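Local coordinates for protein esterase E25 (PDB 4Q05) that probably hydrolyses carboxylic ester bonds as a dimeric esterase of the GTSAG-motif subfamily of the bacterial hormone-sensitive lipase family, at residues D168-P173 with A177-D182; R268-G273 with P279-L284; P45-A50 with N56-T61; M239-T242 with Y246-N249. All blocks are in the same frame, centred on the assembly; numbering follows the deposited sequence.

In the fold
Along the chain the order is contact 3, contact 1, contact 4 and contact 2, each closing before the next opens. Contacts 1, 4 and 2 belong to the alpha/beta hydrolase fold; contacts 1 and 4 each join the loop after a strand of the mixed sheet to the helix that follows. Contact 2 lies about 12 Å from contact 1 and about 15 Å from contact 4, centre to centre, and touches both, notably where Ser282 OG meets Met239 N. Contact 3 packs the loop after strand 37-44 against the end of helix 52-59. Its centre is about 36 Å from that of contact 1, across the chain's centre. Contacts 3 and 4 border the second subunit, while contacts 1 and 2 touch no other chain.

Contact 1. Residues D168-P173 with A177-D182; sequences DYRMPP and APAARD
The guanidinium of Arg170 lies flat over the methyl of Ala179, with Ala179 CB 3.5 Å from Arg170 CZ and over the centre of one face. A bend at chi3 (-60°) folds the long side chain back along the start of helix 179-194, so that CB of Asp182 comes to the edge of the same group. The charge of Arg170 is met by Asp183, in a salt bridge with NH2. A leucine in place of Arg170 would probably leave Asp183 without its charged mate and the Ala179 methyl without its flat cover. Tyr169 points toward the helix start. With chi1 at 45° its CG sits between the backbone N and carbonyl carbon, and CD1 approaches Ala180 CB obliquely at 3.5 Å; the tyrosine hydroxyl is bonded to His137 O. Alanine suits position 180 because the same methyl also lies just 3.1 Å from Arg170 O, leaving little room for a larger side chain. One water ties the backbones together, donating to Arg170 O (2.9 Å) and accepting from Ala180 N (3.1 Å). Pro178 is the N-cap, and its carbonyl takes the bond from Asp182 N. Pro172 CG meets Ala177 N at the other end. Such a turn from strand 164-168 into helix 179-194 opens a beta-alpha-beta crossover of the alpha/beta hydrolase fold, which the chain completes with strand 200-205.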
loop_
_atom_site.group_PDB
_atom_site.type_symbol
_atom_site.label_atom_id
_atom_site.label_comp_id
_atom_site.label_asym_id
_atom_site.label_seq_id
_atom_site.Cartn_x
_atom_site.Cartn_y
_atom_site.Cartn_z
ATOM N N ASP A 168 -17.814 16.622 -16.439
ATOM C CA ASP A 168 -18.575 17.332 -15.430
ATOM C C ASP A 168 -19.958 16.680 -15.372
ATOM O O ASP A 168 -20.960 17.234 -15.826
ATOM C CB ASP A 168 -18.648 18.801 -15.830
ATOM C CG ASP A 168 -19.536 19.613 -14.925
ATOM O OD1 ASP A 168 -19.824 19.185 -13.788
ATOM O OD2 ASP A 168 -19.941 20.701 -15.362
ATOM N N TYR A 169 -19.991 15.478 -14.819
ATOM C CA TYR A 169 -21.191 14.670 -14.831
ATOM C C TYR A 169 -22.225 15.225 -13.878
ATOM O O TYR A 169 -21.886 15.857 -12.874
ATOM C CB TYR A 169 -20.856 13.221 -14.463
ATOM C CG TYR A 169 -19.928 13.085 -13.269
ATOM C CD1 TYR A 169 -20.423 13.127 -11.973
ATOM C CD2 TYR A 169 -18.557 12.913 -13.442
ATOM C CE1 TYR A 169 -19.585 12.995 -10.874
ATOM C CE2 TYR A 169 -17.701 12.779 -12.344
ATOM C CZ TYR A 169 -18.230 12.820 -11.063
ATOM O OH TYR A 169 -17.407 12.674 -9.972
ATOM N N ARG A 170 -23.489 14.976 -14.194
ATOM C CA ARG A 170 -24.591 15.456 -13.372
ATOM C C ARG A 170 -24.605 14.699 -12.052
ATOM O O ARG A 170 -24.415 13.478 -12.027
ATOM C CB ARG A 170 -25.932 15.260 -14.107
ATOM C CG ARG A 170 -26.175 16.198 -15.299
ATOM C CD ARG A 170 -27.402 15.749 -16.125
ATOM N NE ARG A 170 -27.214 14.397 -16.643
ATOM C CZ ARG A 170 -28.169 13.473 -16.751
ATOM N NH1 ARG A 170 -29.415 13.744 -16.381
ATOM N NH2 ARG A 170 -27.869 12.267 -17.233
ATOM N N MET A 171 -24.849 15.418 -10.961
ATOM C CA MET A 171 -24.774 14.834 -9.633
ATOM C C MET A 171 -26.040 15.082 -8.820
ATOM O O MET A 171 -26.774 16.029 -9.082
ATOM C CB MET A 171 -23.586 15.440 -8.872
ATOM C CG MET A 171 -22.212 15.034 -9.386
ATOM S SD MET A 171 -20.909 15.800 -8.372
ATOM C CE MET A 171 -21.124 17.526 -8.813
ATOM N N PRO A 172 -26.285 14.244 -7.804
ATOM C CA PRO A 172 -27.331 14.578 -6.833
ATOM C C PRO A 172 -26.947 15.880 -6.133
ATOM O O PRO A 172 -25.757 16.229 -6.118
ATOM C CB PRO A 172 -27.277 13.416 -5.832
ATOM C CG PRO A 172 -26.509 12.329 -6.510
ATOM C CD PRO A 172 -25.563 13.012 -7.454
ATOM N N PRO A 173 -27.921 16.575 -5.517
ATOM C CA PRO A 173 -29.328 16.181 -5.366
ATOM C C PRO A 173 -30.188 16.475 -6.595
ATOM O O PRO A 173 -31.238 15.855 -6.741
ATOM C CB PRO A 173 -29.804 17.063 -4.206
ATOM C CG PRO A 173 -28.999 18.300 -4.343
ATOM C CD PRO A 173 -27.620 17.793 -4.739
ATOM N N ALA A 177 -28.579 9.636 -9.047
ATOM C CA ALA A 177 -28.009 8.516 -9.773
ATOM C C ALA A 177 -29.171 7.854 -10.524
ATOM O O ALA A 177 -30.305 7.900 -10.048
ATOM C CB ALA A 177 -27.373 7.550 -8.804
ATOM N N PRO A 178 -28.903 7.242 -11.690
ATOM C CA PRO A 178 -27.592 7.076 -12.310
ATOM C C PRO A 178 -27.288 8.147 -13.354
ATOM O O PRO A 178 -26.634 7.836 -14.340
ATOM C CB PRO A 178 -27.735 5.727 -13.008
ATOM C CG PRO A 178 -29.149 5.758 -13.509
ATOM C CD PRO A 178 -29.950 6.570 -12.485
ATOM N N ALA A 179 -27.744 9.379 -13.152
ATOM C CA ALA A 179 -27.422 10.439 -14.102
ATOM C C ALA A 179 -25.902 10.561 -14.355
ATOM O O ALA A 179 -25.454 10.670 -15.501
ATOM C CB ALA A 179 -28.009 11.764 -13.644
ATOM N N ALA A 180 -25.107 10.529 -13.289
ATOM C CA ALA A 180 -23.656 10.636 -13.445
ATOM C C ALA A 180 -23.111 9.461 -14.252
ATOM O O ALA A 180 -22.349 9.635 -15.199
ATOM C CB ALA A 180 -22.954 10.717 -12.067
ATOM N N ARG A 181 -23.504 8.257 -13.860
ATOM C CA ARG A 181 -23.139 7.059 -14.601
ATOM C C ARG A 181 -23.465 7.238 -16.081
ATOM O O ARG A 181 -22.627 6.978 -16.952
ATOM C CB ARG A 181 -23.903 5.870 -14.018
ATOM C CG ARG A 181 -23.989 4.611 -14.875
ATOM C CD ARG A 181 -24.901 3.614 -14.161
ATOM N NE ARG A 181 -24.840 2.275 -14.729
ATOM C CZ ARG A 181 -24.027 1.312 -14.302
ATOM N NH1 ARG A 181 -23.187 1.529 -13.290
ATOM N NH2 ARG A 181 -24.054 0.126 -14.896
ATOM N N ASP A 182 -24.685 7.687 -16.361
ATOM C CA ASP A 182 -25.136 7.868 -17.744
ATOM C C ASP A 182 -24.242 8.844 -18.501
ATOM O O ASP A 182 -23.843 8.586 -19.642
ATOM C CB ASP A 182 -26.595 8.361 -17.790
ATOM C CG ASP A 182 -27.598 7.285 -17.373
ATOM O OD1 ASP A 182 -27.227 6.090 -17.326
ATOM O OD2 ASP A 182 -28.760 7.644 -17.091
HETATM O O HOH W 1 -26.150 11.562 -10.608
#

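Contact 2. Residues R268-G273 with P279-L284; sequences RLYANG and PLVSPL
Leu280 meets Tyr270 through its backbone, its carbonyl O standing 3.8 Å from the tyrosine OH, while its own side chain leads away from helix 262-271. Val281, next in sequence, carries the largest share of the contact. Its carbonyl O lies in the plane of the Tyr270 ring, at the edge, 3.7 Å from CE2. Tyr270 can present that edge because its CG is anti to the backbone N (chi1 178°), which sends the ring out from the helix toward the loop. Both polar groups are claimed by Asn210: Tyr270 OH bonds to its OD1 and Val281 O accepts from its ND2, so one carboxamide clamps the two segments. The branched end of Val281 straddles the methyl of Ala271, with CG2 at 3.9 Å and CG1 at 4.1 Å from Ala271 CB. A small residue at 271 lets the valine close down on the last helical turn. Beyond Val281 the chain moves away from helix 262-271: Ser282 OG bonds to Leu276 O and Met239 N, Pro283 begins a 3-10 turn and packs on helix 206-221, and Leu284 rests on helix 305-317. On the other segment Asn272, just after the helix, leaves helical geometry with positive phi (54°). Here a helix end and the loop returning to strand 294-299 join in the alpha/beta hydrolase fold, near what is probably the nucleophile elbow.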
loop_
_atom_site.group_PDB
_atom_site.type_symbol
_atom_site.label_atom_id
_atom_site.label_comp_id
_atom_site.label_asym_id
_atom_site.label_seq_id
_atom_site.Cartn_x
_atom_site.Cartn_y
_atom_site.Cartn_z
ATOM N N ARG A 268 -25.352 7.958 1.109
ATOM C CA ARG A 268 -26.770 7.595 1.079
ATOM C C ARG A 268 -27.548 8.379 0.030
ATOM O O ARG A 268 -28.443 7.830 -0.618
ATOM C CB ARG A 268 -27.407 7.711 2.471
ATOM C CG ARG A 268 -26.859 6.659 3.418
ATOM C CD ARG A 268 -27.530 6.625 4.777
ATOM N NE ARG A 268 -26.950 5.538 5.557
ATOM C CZ ARG A 268 -27.270 4.254 5.409
ATOM N NH1 ARG A 268 -28.201 3.889 4.529
ATOM N NH2 ARG A 268 -26.667 3.335 6.149
ATOM N N LEU A 269 -27.212 9.654 -0.163
ATOM C CA LEU A 269 -27.860 10.402 -1.238
ATOM C C LEU A 269 -27.553 9.737 -2.587
ATOM O O LEU A 269 -28.452 9.487 -3.390
ATOM C CB LEU A 269 -27.412 11.861 -1.240
ATOM C CG LEU A 269 -28.172 12.766 -2.209
ATOM C CD1 LEU A 269 -29.669 12.720 -1.928
ATOM C CD2 LEU A 269 -27.644 14.191 -2.129
ATOM N N TYR A 270 -26.275 9.441 -2.816
ATOM C CA TYR A 270 -25.815 8.745 -4.024
ATOM C C TYR A 270 -26.523 7.405 -4.212
ATOM O O TYR A 270 -26.993 7.083 -5.309
ATOM C CB TYR A 270 -24.304 8.507 -3.912
ATOM C CG TYR A 270 -23.667 7.748 -5.048
ATOM C CD1 TYR A 270 -23.720 8.227 -6.349
ATOM C CD2 TYR A 270 -22.961 6.568 -4.809
ATOM C CE1 TYR A 270 -23.115 7.542 -7.389
ATOM C CE2 TYR A 270 -22.349 5.870 -5.846
ATOM C CZ TYR A 270 -22.427 6.365 -7.135
ATOM O OH TYR A 270 -21.826 5.694 -8.187
ATOM N N ALA A 271 -26.584 6.625 -3.135
ATOM C CA ALA A 271 -27.156 5.284 -3.173
ATOM C C ALA A 271 -28.638 5.302 -3.551
ATOM O O ALA A 271 -29.143 4.356 -4.155
ATOM C CB ALA A 271 -26.974 4.602 -1.825
ATOM N N ASN A 272 -29.340 6.364 -3.163
ATOM C CA ASN A 272 -30.732 6.541 -3.563
ATOM C C ASN A 272 -31.572 5.313 -3.195
ATOM O O ASN A 272 -32.330 4.817 -4.011
ATOM C CB ASN A 272 -30.830 6.823 -5.070
ATOM C CG ASN A 272 -32.147 7.532 -5.462
ATOM O OD1 ASN A 272 -32.740 8.261 -4.666
ATOM N ND2 ASN A 272 -32.585 7.322 -6.694
ATOM N N GLY A 273 -31.423 4.823 -1.967
ATOM C CA GLY A 273 -32.189 3.673 -1.523
ATOM C C GLY A 273 -31.509 2.315 -1.694
ATOM O O GLY A 273 -31.897 1.345 -1.048
ATOM N N PRO A 279 -23.205 -3.413 -5.736
ATOM C CA PRO A 279 -22.042 -3.083 -6.577
ATOM C C PRO A 279 -22.250 -1.829 -7.398
ATOM O O PRO A 279 -21.278 -1.241 -7.858
ATOM C CB PRO A 279 -21.918 -4.291 -7.519
ATOM C CG PRO A 279 -22.583 -5.415 -6.795
ATOM C CD PRO A 279 -23.701 -4.778 -5.989
ATOM N N LEU A 280 -23.498 -1.419 -7.596
ATOM C CA LEU A 280 -23.735 -0.184 -8.319
ATOM C C LEU A 280 -23.343 1.008 -7.443
ATOM O O LEU A 280 -22.965 2.058 -7.954
ATOM C CB LEU A 280 -25.189 -0.092 -8.790
ATOM C CG LEU A 280 -25.589 -1.129 -9.848
ATOM C CD1 LEU A 280 -27.083 -1.056 -10.158
ATOM C CD2 LEU A 280 -24.768 -0.948 -11.117
ATOM N N VAL A 281 -23.423 0.821 -6.126
ATOM C CA VAL A 281 -23.033 1.846 -5.159
ATOM C C VAL A 281 -21.562 1.705 -4.747
ATOM O O VAL A 281 -20.849 2.698 -4.587
ATOM C CB VAL A 281 -23.898 1.749 -3.893
ATOM C CG1 VAL A 281 -23.440 2.753 -2.854
ATOM C CG2 VAL A 281 -25.385 1.950 -4.233
ATOM N N SER A 282 -21.124 0.463 -4.554
ATOM C CA SER A 282 -19.760 0.180 -4.113
ATOM C C SER A 282 -19.194 -0.868 -5.047
ATOM O O SER A 282 -19.323 -2.063 -4.790
ATOM C CB SER A 282 -19.781 -0.351 -2.688
ATOM O OG SER A 282 -20.218 0.656 -1.788
ATOM N N PRO A 283 -18.618 -0.419 -6.169
ATOM C CA PRO A 283 -18.204 -1.296 -7.267
ATOM C C PRO A 283 -17.156 -2.351 -6.877
ATOM O O PRO A 283 -16.991 -3.318 -7.621
ATOM C CB PRO A 283 -17.611 -0.324 -8.298
ATOM C CG PRO A 283 -18.117 0.997 -7.949
ATOM C CD PRO A 283 -18.438 1.008 -6.485
ATOM N N LEU A 284 -16.453 -2.159 -5.764
ATOM C CA LEU A 284 -15.516 -3.170 -5.270
ATOM C C LEU A 284 -16.214 -4.527 -5.147
ATOM O O LEU A 284 -15.590 -5.577 -5.310
ATOM C CB LEU A 284 -14.962 -2.765 -3.902
ATOM C CG LEU A 284 -14.042 -3.778 -3.217
ATOM C CD1 LEU A 284 -12.868 -4.140 -4.147
ATOM C CD2 LEU A 284 -13.533 -3.221 -1.904
#

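Contact 3. Residues P45-A50 with N56-T61; sequences PAPSGA and NIISKT
Ala46 and Ser59 bring the backbones closest, their CA atoms 5.4 Å apart. The chain runs extended through Ala46 and Pro47, then folds into a type I beta turn closed by Ala50 N to Pro47 O. Ala46 and Pro47 face the last turn of helix 52-59. Ile58 points its side chain at the loop and does most of the touching. With chi1 at -72° its CG1 branch lies beside the backbone N and carries CD1 to Pro47, while CG2, anti to that N, reaches both Ala46 and Pro47. The CD1 end of Ile58 touches the Pro47 ring, 3.5 Å from CD and 3.6 Å from CG. Ile58 CG2 lies 4.1 Å from Ala46 CB, and Ser59 CB is equally far from that methyl. Alanine at 46 is small enough to let the helix approach, and the rigid ring of Pro47 offers a fixed apolar surface. Shortening Ile58 to an alanine would probably open a gap beside Pro47 and leave its ring without a partner on the helix. Ile58 also packs on Trp37 of the second subunit. With apolar contacts alone between these segments, the fit depends on shape rather than on directional bonds.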
loop_
_atom_site.group_PDB
_atom_site.type_symbol
_atom_site.label_atom_id
_atom_site.label_comp_id
_atom_site.label_asym_id
_atom_site.label_seq_id
_atom_site.Cartn_x
_atom_site.Cartn_y
_atom_site.Cartn_z
ATOM N N PRO A 45 2.711 12.491 15.226
ATOM C CA PRO A 45 3.593 13.579 14.804
ATOM C C PRO A 45 3.617 13.691 13.287
ATOM O O PRO A 45 3.274 12.726 12.590
ATOM C CB PRO A 45 4.965 13.122 15.312
ATOM C CG PRO A 45 4.885 11.636 15.301
ATOM C CD PRO A 45 3.469 11.316 15.703
ATOM N N ALA A 46 4.015 14.851 12.780
ATOM C CA ALA A 46 4.208 15.015 11.352
ATOM C C ALA A 46 5.228 13.967 10.903
ATOM O O ALA A 46 6.114 13.596 11.659
ATOM C CB ALA A 46 4.683 16.427 11.040
ATOM N N PRO A 47 5.090 13.457 9.675
ATOM C CA PRO A 47 5.945 12.329 9.288
ATOM C C PRO A 47 7.273 12.760 8.669
ATOM O O PRO A 47 7.301 13.202 7.526
ATOM C CB PRO A 47 5.089 11.593 8.254
ATOM C CG PRO A 47 4.275 12.679 7.621
ATOM C CD PRO A 47 4.036 13.736 8.683
ATOM N N SER A 48 8.363 12.619 9.411
ATOM C CA SER A 48 9.679 12.950 8.881
ATOM C C SER A 48 10.045 12.051 7.725
ATOM O O SER A 48 10.989 12.325 6.998
ATOM C CB SER A 48 10.746 12.818 9.966
ATOM O OG SER A 48 10.433 13.672 11.041
ATOM N N GLY A 49 9.295 10.965 7.554
ATOM C CA GLY A 49 9.545 10.071 6.441
ATOM C C GLY A 49 9.021 10.612 5.127
ATOM O O GLY A 49 9.445 10.180 4.057
ATOM N N ALA A 50 8.094 11.561 5.206
ATOM C CA ALA A 50 7.565 12.214 4.023
ATOM C C ALA A 50 8.561 13.257 3.500
ATOM O O ALA A 50 9.548 13.570 4.164
ATOM C CB ALA A 50 6.227 12.862 4.348
ATOM N N ASN A 56 5.815 19.658 5.818
ATOM C CA ASN A 56 5.418 21.020 6.187
ATOM C C ASN A 56 3.910 21.240 6.056
ATOM O O ASN A 56 3.287 21.854 6.918
ATOM C CB ASN A 56 6.223 22.055 5.395
ATOM C CG ASN A 56 7.677 22.115 5.844
ATOM O OD1 ASN A 56 7.984 21.853 7.009
ATOM N ND2 ASN A 56 8.582 22.445 4.920
ATOM N N ILE A 57 3.320 20.717 4.985
ATOM C CA ILE A 57 1.876 20.784 4.837
ATOM C C ILE A 57 1.190 20.168 6.048
ATOM O O ILE A 57 0.307 20.769 6.660
ATOM C CB ILE A 57 1.402 20.060 3.573
ATOM C CG1 ILE A 57 1.770 20.872 2.329
ATOM C CG2 ILE A 57 -0.104 19.826 3.627
ATOM C CD1 ILE A 57 1.382 20.194 1.031
ATOM N N ILE A 58 1.602 18.959 6.399
ATOM C CA ILE A 58 0.973 18.250 7.503
ATOM C C ILE A 58 1.222 18.970 8.817
ATOM O O ILE A 58 0.323 19.093 9.658
ATOM C CB ILE A 58 1.511 16.812 7.599
ATOM C CG1 ILE A 58 0.954 15.977 6.436
ATOM C CG2 ILE A 58 1.155 16.208 8.944
ATOM C CD1 ILE A 58 1.581 14.604 6.274
ATOM N N SER A 59 2.454 19.435 8.993
ATOM C CA SER A 59 2.848 20.125 10.218
ATOM C C SER A 59 2.048 21.413 10.432
ATOM O O SER A 59 1.796 21.812 11.565
ATOM C CB SER A 59 4.347 20.423 10.197
ATOM O OG SER A 59 4.757 20.991 11.423
ATOM N N LYS A 60 1.640 22.052 9.341
ATOM C CA LYS A 60 0.827 23.269 9.420
ATOM C C LYS A 60 -0.675 22.982 9.449
ATOM O O LYS A 60 -1.492 23.902 9.565
ATOM C CB LYS A 60 1.152 24.201 8.252
ATOM C CG LYS A 60 2.609 24.647 8.216
ATOM C CD LYS A 60 3.060 25.196 9.570
ATOM C CE LYS A 60 4.532 25.618 9.551
ATOM N NZ LYS A 60 4.965 26.282 10.826
ATOM N N THR A 61 -1.046 21.709 9.334
ATOM C CA THR A 61 -2.453 21.338 9.378
ATOM C C THR A 61 -2.850 21.159 10.834
ATOM O O THR A 61 -2.147 20.488 11.588
ATOM C CB THR A 61 -2.716 20.033 8.576
ATOM O OG1 THR A 61 -2.411 20.247 7.191
ATOM C CG2 THR A 61 -4.170 19.600 8.703
#

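Contact 4. Residues M239-T242 with Y246-N249; sequences MSKT and YYIN
Tyr247 reaches back over Lys241, its OH donating to the lysine carbonyl O over 2.7 Å. The C=O...OH angle is 144° and the hydroxyl is tilted 22° from the carbonyl plane. Lys241 is the centre of an inverse gamma turn, which brings this carbonyl out toward the ring. The lysine's own chain starts with CG anti to the backbone N (chi1 -157°) and continues extended, its methylenes crossing the Tyr247 side chain obliquely, with CG 3.4 Å from Tyr247 OH and CE 3.6 Å from Tyr247 CE1. A long aliphatic chain suits this place, since it packs against the tyrosine yet carries its amine on to a salt bridge with Asp260. Tyr246 lays its ring against the loop backbone. Thr242 O stands at the ring edge, 3.4 Å from Tyr246 CE2, and Ser240 O comes in obliquely at 3.1 Å from the same carbon. The Tyr246 hydroxyl bonds to Asp238 O. Met239 points away at first, but bends at chi2 and chi3 curl the thioether round until CE lies 3.5 Å from Tyr246 OH, crossing that side chain at about a right angle. Loop 239-242, which follows strand 229-235, is thus pressed against helix 244-248, with Tyr259 packed edge-to-face with Tyr246; Ile248 packs on its counterpart Ile248 of the second subunit, and Thr242 on Gly49 of that subunit.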
loop_
_atom_site.group_PDB
_atom_site.type_symbol
_atom_site.label_atom_id
_atom_site.label_comp_id
_atom_site.label_asym_id
_atom_site.label_seq_id
_atom_site.Cartn_x
_atom_site.Cartn_y
_atom_site.Cartn_z
ATOM N N MET A 239 -18.382 2.127 -0.279
ATOM C CA MET A 239 -18.896 3.257 0.496
ATOM C C MET A 239 -19.775 2.853 1.677
ATOM O O MET A 239 -20.339 3.713 2.338
ATOM C CB MET A 239 -19.625 4.261 -0.394
ATOM C CG MET A 239 -18.768 4.805 -1.551
ATOM S SD MET A 239 -17.111 5.353 -1.038
ATOM C CE MET A 239 -17.500 6.549 0.248
ATOM N N SER A 240 -19.908 1.554 1.933
ATOM C CA SER A 240 -20.399 1.124 3.234
ATOM C C SER A 240 -19.262 1.428 4.180
ATOM O O SER A 240 -18.143 1.678 3.734
ATOM C CB SER A 240 -20.727 -0.375 3.254
ATOM O OG SER A 240 -19.559 -1.159 3.093
ATOM N N LYS A 241 -19.521 1.406 5.481
ATOM C CA LYS A 241 -18.455 1.668 6.419
ATOM C C LYS A 241 -17.693 0.374 6.665
ATOM O O LYS A 241 -17.646 -0.155 7.779
ATOM C CB LYS A 241 -18.972 2.287 7.717
ATOM C CG LYS A 241 -17.886 3.061 8.452
ATOM C CD LYS A 241 -18.395 3.714 9.717
ATOM C CE LYS A 241 -17.246 4.403 10.457
ATOM N NZ LYS A 241 -17.717 5.004 11.738
ATOM N N THR A 242 -17.105 -0.134 5.590
ATOM C CA THR A 242 -16.321 -1.346 5.653
ATOM C C THR A 242 -14.932 -0.992 5.162
ATOM O O THR A 242 -14.780 -0.485 4.054
ATOM C CB THR A 242 -16.906 -2.424 4.739
ATOM O OG1 THR A 242 -18.300 -2.590 5.026
ATOM C CG2 THR A 242 -16.162 -3.755 4.922
ATOM N N TYR A 246 -11.375 3.382 7.525
ATOM C CA TYR A 246 -12.518 4.156 8.029
ATOM C C TYR A 246 -12.438 4.300 9.547
ATOM O O TYR A 246 -12.872 5.295 10.112
ATOM C CB TYR A 246 -13.835 3.468 7.672
ATOM C CG TYR A 246 -14.330 3.704 6.267
ATOM C CD1 TYR A 246 -14.312 4.973 5.704
ATOM C CD2 TYR A 246 -14.839 2.659 5.511
ATOM C CE1 TYR A 246 -14.800 5.199 4.417
ATOM C CE2 TYR A 246 -15.325 2.870 4.224
ATOM C CZ TYR A 246 -15.300 4.147 3.691
ATOM O OH TYR A 246 -15.768 4.362 2.426
ATOM N N TYR A 247 -11.893 3.286 10.209
ATOM C CA TYR A 247 -11.852 3.272 11.670
ATOM C C TYR A 247 -10.498 3.735 12.179
ATOM O O TYR A 247 -10.408 4.619 13.031
ATOM C CB TYR A 247 -12.219 1.877 12.191
ATOM C CG TYR A 247 -13.603 1.457 11.732
ATOM C CD1 TYR A 247 -14.737 1.766 12.482
ATOM C CD2 TYR A 247 -13.781 0.774 10.537
ATOM C CE1 TYR A 247 -16.016 1.390 12.050
ATOM C CE2 TYR A 247 -15.040 0.407 10.102
ATOM C CZ TYR A 247 -16.152 0.712 10.854
ATOM O OH TYR A 247 -17.403 0.330 10.387
ATOM N N ILE A 248 -9.442 3.157 11.618
ATOM C CA ILE A 248 -8.093 3.501 12.015
ATOM C C ILE A 248 -7.757 4.955 11.704
ATOM O O ILE A 248 -7.103 5.640 12.501
ATOM C CB ILE A 248 -7.074 2.598 11.305
ATOM C CG1 ILE A 248 -7.307 1.125 11.685
ATOM C CG2 ILE A 248 -5.646 3.048 11.633
ATOM C CD1 ILE A 248 -6.307 0.146 11.045
ATOM N N ASN A 249 -8.174 5.429 10.532
ATOM C CA ASN A 249 -7.808 6.784 10.125
ATOM C C ASN A 249 -8.905 7.811 10.431
ATOM O O ASN A 249 -8.843 8.953 9.991
ATOM C CB ASN A 249 -7.368 6.824 8.656
ATOM C CG ASN A 249 -5.995 6.238 8.463
ATOM O OD1 ASN A 249 -5.216 6.164 9.415
ATOM N ND2 ASN A 249 -5.673 5.825 7.236
#